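Local coordinates for protein TodX (Pseudomonas putida, PDB 3BS0) that probably carries aromatic hydrocarbons such as toluene across the outer membrane, as a beta-barrel channel of the FadL family, at residues D389-R403 / Q418-N432. Sequence-based numbering, arbitrary orientation.
Sequences DSRINLAISFGLRER and QSHSQINAVVSYSKN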
ATOM      1  N   ASP A 389      -9.780  23.952  18.252  1.00 64.73           N
ATOM      2  CA  ASP A 389     -10.004  22.553  18.569  1.00 61.37           C
ATOM      3  C   ASP A 389     -10.496  21.754  17.369  1.00 57.97           C
ATOM      4  O   ASP A 389     -10.391  20.534  17.363  1.00 57.13           O
ATOM      5  CB  ASP A 389     -11.002  22.435  19.722  1.00 62.74           C
ATOM      6  CG  ASP A 389     -10.483  23.058  21.010  1.00 64.57           C
ATOM      7  OD1 ASP A 389      -9.486  22.548  21.564  1.00 64.83           O
ATOM      8  OD2 ASP A 389     -11.068  24.060  21.468  1.00 65.70           O
ATOM      9  N   SER A 390     -11.016  22.439  16.354  1.00 55.14           N
ATOM     10  CA  SER A 390     -11.528  21.772  15.155  1.00 52.82           C
ATOM     11  C   SER A 390     -10.704  22.040  13.904  1.00 51.52           C
ATOM     12  O   SER A 390     -10.660  23.167  13.425  1.00 53.58           O
ATOM     13  CB  SER A 390     -12.966  22.199  14.896  1.00 51.06           C
ATOM     14  OG  SER A 390     -13.822  21.628  15.857  1.00 53.42           O
ATOM     15  N   ARG A 391     -10.085  20.994  13.362  1.00 49.26           N
ATOM     16  CA  ARG A 391      -9.239  21.126  12.176  1.00 48.61           C
ATOM     17  C   ARG A 391      -9.629  20.199  11.012  1.00 47.83           C
ATOM     18  O   ARG A 391     -10.050  19.056  11.216  1.00 47.37           O
ATOM     19  CB  ARG A 391      -7.774  20.816  12.523  1.00 47.94           C
ATOM     20  CG  ARG A 391      -7.197  21.466  13.758  1.00 48.26           C
ATOM     21  CD  ARG A 391      -5.796  20.904  13.969  1.00 55.31           C
ATOM     22  NE  ARG A 391      -5.037  21.512  15.066  1.00 58.59           N
ATOM     23  CZ  ARG A 391      -3.807  21.130  15.416  1.00 60.31           C
ATOM     24  NH1 ARG A 391      -3.198  20.147  14.762  1.00 62.37           N
ATOM     25  NH2 ARG A 391      -3.178  21.734  16.412  1.00 62.45           N
ATOM     26  N   ILE A 392      -9.461  20.702   9.795  1.00 45.14           N
ATOM     27  CA  ILE A 392      -9.720  19.931   8.591  1.00 43.40           C
ATOM     28  C   ILE A 392      -8.422  19.985   7.812  1.00 42.48           C
ATOM     29  O   ILE A 392      -7.926  21.075   7.524  1.00 42.07           O
ATOM     30  CB  ILE A 392     -10.823  20.549   7.715  1.00 43.98           C
ATOM     31  CG1 ILE A 392     -12.135  20.610   8.493  1.00 45.51           C
ATOM     32  CG2 ILE A 392     -11.000  19.729   6.435  1.00 39.76           C
ATOM     33  CD1 ILE A 392     -13.241  21.341   7.736  1.00 47.01           C
ATOM     34  N   ASN A 393      -7.875  18.816   7.489  1.00 40.52           N
ATOM     35  CA  ASN A 393      -6.627  18.714   6.733  1.00 39.70           C
ATOM     36  C   ASN A 393      -6.899  18.062   5.380  1.00 39.37           C
ATOM     37  O   ASN A 393      -7.656  17.097   5.290  1.00 38.59           O
ATOM     38  CB  ASN A 393      -5.602  17.846   7.472  1.00 38.81           C
ATOM     39  CG  ASN A 393      -5.309  18.334   8.869  1.00 39.60           C
ATOM     40  OD1 ASN A 393      -4.373  19.095   9.099  1.00 39.60           O
ATOM     41  ND2 ASN A 393      -6.110  17.886   9.815  1.00 39.88           N
ATOM     42  N   LEU A 394      -6.283  18.595   4.333  1.00 38.84           N
ATOM     43  CA  LEU A 394      -6.433  18.036   2.999  1.00 39.49           C
ATOM     44  C   LEU A 394      -5.041  17.709   2.484  1.00 39.84           C
ATOM     45  O   LEU A 394      -4.049  18.287   2.926  1.00 41.81           O
ATOM     46  CB  LEU A 394      -7.096  19.038   2.042  1.00 38.40           C
ATOM     47  CG  LEU A 394      -8.499  19.559   2.345  1.00 38.13           C
ATOM     48  CD1 LEU A 394      -8.437  20.673   3.382  1.00 38.04           C
ATOM     49  CD2 LEU A 394      -9.121  20.068   1.060  1.00 37.52           C
ATOM     50  N   ALA A 395      -4.966  16.766   1.557  1.00 39.57           N
ATOM     51  CA  ALA A 395      -3.697  16.387   0.959  1.00 36.92           C
ATOM     52  C   ALA A 395      -4.004  15.775  -0.391  1.00 36.17           C
ATOM     53  O   ALA A 395      -5.056  15.171  -0.581  1.00 33.54           O
ATOM     54  CB  ALA A 395      -2.974  15.391   1.844  1.00 36.73           C
ATOM     55  N   ILE A 396      -3.097  15.962  -1.344  1.00 39.05           N
ATOM     56  CA  ILE A 396      -3.263  15.409  -2.692  1.00 39.13           C
ATOM     57  C   ILE A 396      -1.873  15.063  -3.183  1.00 41.14           C
ATOM     58  O   ILE A 396      -1.060  15.956  -3.429  1.00 43.93           O
ATOM     59  CB  ILE A 396      -3.907  16.417  -3.682  1.00 35.79           C
ATOM     60  CG1 ILE A 396      -5.237  16.956  -3.137  1.00 41.12           C
ATOM     61  CG2 ILE A 396      -4.216  15.723  -4.980  1.00 34.14           C
ATOM     62  CD1 ILE A 396      -5.116  18.017  -2.012  1.00 39.45           C
ATOM     63  N   SER A 397      -1.599  13.766  -3.312  1.00 42.73           N
ATOM     64  CA  SER A 397      -0.290  13.289  -3.751  1.00 42.57           C
ATOM     65  C   SER A 397      -0.333  12.657  -5.133  1.00 43.87           C
ATOM     66  O   SER A 397      -1.106  11.747  -5.384  1.00 42.58           O
ATOM     67  CB  SER A 397       0.242  12.281  -2.752  1.00 42.44           C
ATOM     68  OG  SER A 397       1.468  11.740  -3.198  1.00 47.33           O
ATOM     69  N   PHE A 398       0.510  13.143  -6.036  1.00 46.85           N
ATOM     70  CA  PHE A 398       0.534  12.622  -7.398  1.00 45.26           C
ATOM     71  C   PHE A 398       1.750  11.746  -7.616  1.00 46.78           C
ATOM     72  O   PHE A 398       2.885  12.222  -7.548  1.00 46.42           O
ATOM     73  CB  PHE A 398       0.582  13.749  -8.428  1.00 43.21           C
ATOM     74  CG  PHE A 398      -0.414  14.848  -8.200  1.00 42.46           C
ATOM     75  CD1 PHE A 398      -0.371  15.623  -7.049  1.00 43.89           C
ATOM     76  CD2 PHE A 398      -1.350  15.158  -9.168  1.00 43.37           C
ATOM     77  CE1 PHE A 398      -1.241  16.692  -6.870  1.00 43.75           C
ATOM     78  CE2 PHE A 398      -2.229  16.231  -8.997  1.00 44.16           C
ATOM     79  CZ  PHE A 398      -2.169  16.994  -7.847  1.00 41.99           C
ATOM     80  N   GLY A 399       1.502  10.463  -7.861  1.00 47.74           N
ATOM     81  CA  GLY A 399       2.580   9.538  -8.131  1.00 49.00           C
ATOM     82  C   GLY A 399       2.933   9.759  -9.585  1.00 50.47           C
ATOM     83  O   GLY A 399       2.171   9.387 -10.470  1.00 50.76           O
ATOM     84  N   LEU A 400       4.073  10.393  -9.830  1.00 52.44           N
ATOM     85  CA  LEU A 400       4.509  10.677 -11.195  1.00 53.26           C
ATOM     86  C   LEU A 400       4.417   9.465 -12.114  1.00 52.54           C
ATOM     87  O   LEU A 400       4.787   8.341 -11.748  1.00 51.04           O
ATOM     88  CB  LEU A 400       5.930  11.244 -11.185  1.00 54.90           C
ATOM     89  CG  LEU A 400       5.980  12.596 -10.469  1.00 56.89           C
ATOM     90  CD1 LEU A 400       7.394  13.123 -10.482  1.00 57.42           C
ATOM     91  CD2 LEU A 400       5.037  13.588 -11.153  1.00 56.59           C
ATOM     92  N   ARG A 401       3.908   9.721 -13.312  1.00 51.80           N
ATOM     93  CA  ARG A 401       3.705   8.698 -14.324  1.00 52.81           C
ATOM     94  C   ARG A 401       4.970   8.234 -15.027  1.00 52.27           C
ATOM     95  O   ARG A 401       5.698   9.038 -15.596  1.00 53.02           O
ATOM     96  CB  ARG A 401       2.703   9.212 -15.359  1.00 54.23           C
ATOM     97  CG  ARG A 401       2.666   8.436 -16.667  1.00 56.22           C
ATOM     98  CD  ARG A 401       1.477   8.875 -17.498  1.00 59.89           C
ATOM     99  NE  ARG A 401       0.206   8.375 -16.964  1.00 62.37           N
ATOM    100  CZ  ARG A 401      -0.388   7.254 -17.367  1.00 63.83           C
ATOM    101  NH1 ARG A 401       0.167   6.506 -18.315  1.00 64.12           N
ATOM    102  NH2 ARG A 401      -1.539   6.876 -16.828  1.00 64.64           N
ATOM    103  N   GLU A 402       5.229   6.935 -14.995  1.00 50.32           N
ATOM    104  CA  GLU A 402       6.403   6.422 -15.674  1.00 50.28           C
ATOM    105  C   GLU A 402       6.017   5.338 -16.679  1.00 49.93           C
ATOM    106  O   GLU A 402       5.115   4.541 -16.425  1.00 48.31           O
ATOM    107  CB  GLU A 402       7.412   5.894 -14.656  1.00 49.55           C
ATOM    108  CG  GLU A 402       6.873   4.863 -13.696  1.00 49.33           C
ATOM    109  CD  GLU A 402       7.829   4.594 -12.548  1.00 50.78           C
ATOM    110  OE1 GLU A 402       8.001   5.479 -11.662  1.00 45.92           O
ATOM    111  OE2 GLU A 402       8.413   3.487 -12.544  1.00 53.14           O
ATOM    112  N   ARG A 403       6.681   5.353 -17.833  1.00 51.52           N
ATOM    113  CA  ARG A 403       6.447   4.374 -18.899  1.00 53.06           C
ATOM    114  C   ARG A 403       7.396   3.206 -18.649  1.00 52.42           C
ATOM    115  O   ARG A 403       8.298   3.315 -17.828  1.00 52.91           O
ATOM    116  CB  ARG A 403       6.719   4.996 -20.283  1.00 54.05           C
ATOM    117  CG  ARG A 403       5.526   5.731 -20.955  1.00 58.84           C
ATOM    118  CD  ARG A 403       5.155   7.059 -20.279  1.00 64.13           C
ATOM    119  NE  ARG A 403       4.582   8.038 -21.214  1.00 68.03           N
ATOM    120  CZ  ARG A 403       4.352   9.318 -20.911  1.00 69.15           C
ATOM    121  NH1 ARG A 403       4.635   9.775 -19.698  1.00 69.84           N
ATOM    122  NH2 ARG A 403       3.861  10.150 -21.823  1.00 70.73           N
ATOM    123  N   GLN A 418       3.671  -0.548 -20.673  1.00 35.12           N
ATOM    124  CA  GLN A 418       2.756  -0.014 -19.688  1.00 36.03           C
ATOM    125  C   GLN A 418       3.085   1.413 -19.303  1.00 37.16           C
ATOM    126  O   GLN A 418       4.249   1.821 -19.305  1.00 34.28           O
ATOM    127  CB  GLN A 418       2.794  -0.890 -18.440  1.00 37.18           C
ATOM    128  CG  GLN A 418       1.563  -0.817 -17.542  1.00 40.95           C
ATOM    129  CD  GLN A 418       1.634  -1.817 -16.385  1.00 43.36           C
ATOM    130  OE1 GLN A 418       2.344  -1.602 -15.396  1.00 45.21           O
ATOM    131  NE2 GLN A 418       0.916  -2.923 -16.522  1.00 42.47           N
ATOM    132  N   SER A 419       2.037   2.169 -18.983  1.00 38.92           N
ATOM    133  CA  SER A 419       2.167   3.561 -18.560  1.00 41.02           C
ATOM    134  C   SER A 419       1.322   3.651 -17.299  1.00 40.54           C
ATOM    135  O   SER A 419       0.143   3.289 -17.302  1.00 42.12           O
ATOM    136  CB  SER A 419       1.654   4.504 -19.653  1.00 42.28           C
ATOM    137  OG  SER A 419       0.415   4.059 -20.178  1.00 46.42           O
ATOM    138  N   HIS A 420       1.917   4.145 -16.224  1.00 40.56           N
ATOM    139  CA  HIS A 420       1.209   4.174 -14.950  1.00 39.81           C
ATOM    140  C   HIS A 420       1.447   5.388 -14.045  1.00 38.30           C
ATOM    141  O   HIS A 420       2.585   5.696 -13.679  1.00 39.19           O
ATOM    142  CB  HIS A 420       1.560   2.849 -14.235  1.00 38.66           C
ATOM    143  CG  HIS A 420       1.257   2.825 -12.780  1.00 36.11           C
ATOM    144  ND1 HIS A 420       0.101   3.349 -12.248  1.00 37.50           N
ATOM    145  CD2 HIS A 420       1.950   2.309 -11.741  1.00 37.41           C
ATOM    146  CE1 HIS A 420       0.095   3.161 -10.941  1.00 37.76           C
ATOM    147  NE2 HIS A 420       1.206   2.529 -10.608  1.00 37.71           N
ATOM    148  N   SER A 421       0.359   6.066 -13.688  1.00 36.96           N
ATOM    149  CA  SER A 421       0.424   7.234 -12.804  1.00 37.88           C
ATOM    150  C   SER A 421      -0.604   7.046 -11.694  1.00 38.12           C
ATOM    151  O   SER A 421      -1.455   6.158 -11.778  1.00 38.61           O
ATOM    152  CB  SER A 421       0.133   8.533 -13.576  1.00 38.70           C
ATOM    153  OG  SER A 421      -1.253   8.728 -13.801  1.00 38.23           O
ATOM    154  N   GLN A 422      -0.545   7.880 -10.664  1.00 38.75           N
ATOM    155  CA  GLN A 422      -1.480   7.730  -9.556  1.00 41.50           C
ATOM    156  C   GLN A 422      -1.665   8.967  -8.688  1.00 41.96           C
ATOM    157  O   GLN A 422      -0.690   9.565  -8.267  1.00 43.91           O
ATOM    158  CB  GLN A 422      -1.011   6.582  -8.677  1.00 42.04           C
ATOM    159  CG  GLN A 422      -1.994   6.157  -7.636  1.00 47.05           C
ATOM    160  CD  GLN A 422      -1.325   5.447  -6.476  1.00 51.03           C
ATOM    161  OE1 GLN A 422      -0.704   6.083  -5.608  1.00 51.91           O
ATOM    162  NE2 GLN A 422      -1.433   4.120  -6.458  1.00 49.91           N
ATOM    163  N   ILE A 423      -2.921   9.325  -8.417  1.00 43.15           N
ATOM    164  CA  ILE A 423      -3.289  10.473  -7.568  1.00 42.64           C
ATOM    165  C   ILE A 423      -3.707   9.993  -6.168  1.00 42.33           C
ATOM    166  O   ILE A 423      -4.121   8.850  -5.993  1.00 42.55           O
ATOM    167  CB  ILE A 423      -4.483  11.260  -8.174  1.00 42.29           C
ATOM    168  CG1 ILE A 423      -4.058  11.967  -9.469  1.00 42.56           C
ATOM    169  CG2 ILE A 423      -5.001  12.271  -7.184  1.00 39.86           C
ATOM    170  CD1 ILE A 423      -5.223  12.559 -10.260  1.00 33.26           C
ATOM    171  N   ASN A 424      -3.615  10.872  -5.174  1.00 44.44           N
ATOM    172  CA  ASN A 424      -3.979  10.512  -3.808  1.00 42.57           C
ATOM    173  C   ASN A 424      -4.628  11.602  -2.967  1.00 43.19           C
ATOM    174  O   ASN A 424      -4.023  12.633  -2.698  1.00 44.46           O
ATOM    175  CB  ASN A 424      -2.757   9.989  -3.073  1.00 41.98           C
ATOM    176  CG  ASN A 424      -2.756   8.493  -2.975  1.00 45.27           C
ATOM    177  OD1 ASN A 424      -2.842   7.791  -3.992  1.00 44.52           O
ATOM    178  ND2 ASN A 424      -2.669   7.980  -1.745  1.00 45.83           N
ATOM    179  N   ALA A 425      -5.856  11.353  -2.529  1.00 42.92           N
ATOM    180  CA  ALA A 425      -6.565  12.309  -1.702  1.00 43.22           C
ATOM    181  C   ALA A 425      -6.772  11.733  -0.311  1.00 45.45           C
ATOM    182  O   ALA A 425      -7.227  10.595  -0.163  1.00 49.13           O
ATOM    183  CB  ALA A 425      -7.898  12.640  -2.326  1.00 44.77           C
ATOM    184  N   VAL A 426      -6.412  12.500   0.713  1.00 44.32           N
ATOM    185  CA  VAL A 426      -6.598  12.071   2.099  1.00 41.93           C
ATOM    186  C   VAL A 426      -7.306  13.249   2.721  1.00 41.65           C
ATOM    187  O   VAL A 426      -6.993  14.397   2.395  1.00 42.10           O
ATOM    188  CB  VAL A 426      -5.267  11.888   2.887  1.00 41.78           C
ATOM    189  CG1 VAL A 426      -5.555  11.207   4.220  1.00 38.25           C
ATOM    190  CG2 VAL A 426      -4.268  11.088   2.081  1.00 43.22           C
ATOM    191  N   VAL A 427      -8.262  12.983   3.599  1.00 38.43           N
ATOM    192  CA  VAL A 427      -8.968  14.074   4.246  1.00 36.28           C
ATOM    193  C   VAL A 427      -9.339  13.662   5.641  1.00 35.66           C
ATOM    194  O   VAL A 427      -9.712  12.522   5.876  1.00 33.51           O
ATOM    195  CB  VAL A 427     -10.258  14.460   3.495  1.00 36.98           C
ATOM    196  CG1 VAL A 427     -10.885  15.699   4.141  1.00 33.85           C
ATOM    197  CG2 VAL A 427      -9.946  14.724   2.039  1.00 36.29           C
ATOM    198  N   SER A 428      -9.222  14.583   6.581  1.00 34.76           N
ATOM    199  CA  SER A 428      -9.589  14.235   7.937  1.00 37.77           C
ATOM    200  C   SER A 428     -10.036  15.417   8.776  1.00 38.69           C
ATOM    201  O   SER A 428      -9.574  16.550   8.608  1.00 38.26           O
ATOM    202  CB  SER A 428      -8.437  13.479   8.638  1.00 33.96           C
ATOM    203  OG  SER A 428      -7.222  14.200   8.608  1.00 32.38           O
ATOM    204  N   TYR A 429     -10.972  15.132   9.663  1.00 39.88           N
ATOM    205  CA  TYR A 429     -11.486  16.135  10.566  1.00 43.70           C
ATOM    206  C   TYR A 429     -10.826  15.756  11.867  1.00 44.67           C
ATOM    207  O   TYR A 429     -10.727  14.575  12.189  1.00 44.44           O
ATOM    208  CB  TYR A 429     -13.003  16.028  10.681  1.00 44.44           C
ATOM    209  CG  TYR A 429     -13.563  16.893  11.773  1.00 45.49           C
ATOM    210  CD1 TYR A 429     -13.483  18.279  11.698  1.00 44.48           C
ATOM    211  CD2 TYR A 429     -14.129  16.321  12.913  1.00 47.48           C
ATOM    212  CE1 TYR A 429     -13.945  19.073  12.728  1.00 45.44           C
ATOM    213  CE2 TYR A 429     -14.597  17.107  13.958  1.00 46.52           C
ATOM    214  CZ  TYR A 429     -14.502  18.482  13.861  1.00 47.05           C
ATOM    215  OH  TYR A 429     -14.945  19.264  14.907  1.00 48.87           O
ATOM    216  N   SER A 430     -10.372  16.751  12.614  1.00 46.97           N
ATOM    217  CA  SER A 430      -9.681  16.485  13.857  1.00 47.85           C
ATOM    218  C   SER A 430     -10.217  17.303  15.027  1.00 48.65           C
ATOM    219  O   SER A 430      -9.972  18.504  15.098  1.00 47.05           O
ATOM    220  CB  SER A 430      -8.195  16.776  13.644  1.00 49.71           C
ATOM    221  OG  SER A 430      -7.412  16.409  14.769  1.00 56.24           O
ATOM    222  N   LYS A 431     -10.959  16.666  15.935  1.00 49.80           N
ATOM    223  CA  LYS A 431     -11.462  17.391  17.096  1.00 51.73           C
ATOM    224  C   LYS A 431     -10.573  17.179  18.315  1.00 52.14           C
ATOM    225  O   LYS A 431     -10.178  16.062  18.637  1.00 50.91           O
ATOM    226  CB  LYS A 431     -12.923  17.026  17.451  1.00 52.64           C
ATOM    227  CG  LYS A 431     -13.468  15.684  16.953  1.00 57.59           C
ATOM    228  CD  LYS A 431     -14.864  15.374  17.578  1.00 58.50           C
ATOM    229  CE  LYS A 431     -15.571  14.179  16.904  1.00 57.46           C
ATOM    230  NZ  LYS A 431     -16.736  13.641  17.675  1.00 56.70           N
ATOM    231  N   ASN A 432     -10.246  18.285  18.975  1.00 53.79           N
ATOM    232  CA  ASN A 432      -9.421  18.285  20.174  1.00 54.58           C
ATOM    233  C   ASN A 432     -10.377  18.455  21.343  1.00 56.86           C
ATOM    234  O   ASN A 432     -11.224  19.348  21.341  1.00 57.96           O
ATOM    235  CB  ASN A 432      -8.455  19.465  20.129  1.00 53.38           C
ATOM    236  CG  ASN A 432      -7.102  19.129  20.705  1.00 54.19           C
ATOM    237  OD1 ASN A 432      -6.939  18.998  21.921  1.00 52.60           O
ATOM    238  ND2 ASN A 432      -6.113  18.975  19.823  1.00 53.73           N
TER
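Ser390 and Ile392 both meet the Tyr429 ring at its edge, near its plane: Ile392 CG1 lies 4.2 Å from Tyr429 CD1, and Ser390 OG shares a 2.8 Å hydrogen bond with Tyr429 OH. Lys431 N lies over one ring face, toward the rim. With CG anti to the backbone N (chi1 171°), the tyrosine leans across to the neighbouring strand. One face of the Arg401 guanidinium lies toward the backbone N of Ser421, 3.6 Å from the plane and offset toward the rim; Ser419 OG lies at its edge, in plane. A bend at chi3 (-73°) brings the group back across strand 418-432 to a salt bridge with Asp56 on strand 44-60. Replacing Arg401 by an alanine would probably leave Asp56 without its mate and uncover the backbone at Ser421. Small Ser421 accommodates the arginine beside a beta bulge, where the antiparallel register shifts by one between Gly399 and Glu402. On the barrel's outer surface, Ile396 and Phe398 lie alongside Ile423; inside, small Ala395 and Ser428 let helix 11-15 pack close. Mid-hairpin, apolar residues outside and mostly small or polar ones inside are consistent with a barrel wall between lipid and this family's N-terminal plug.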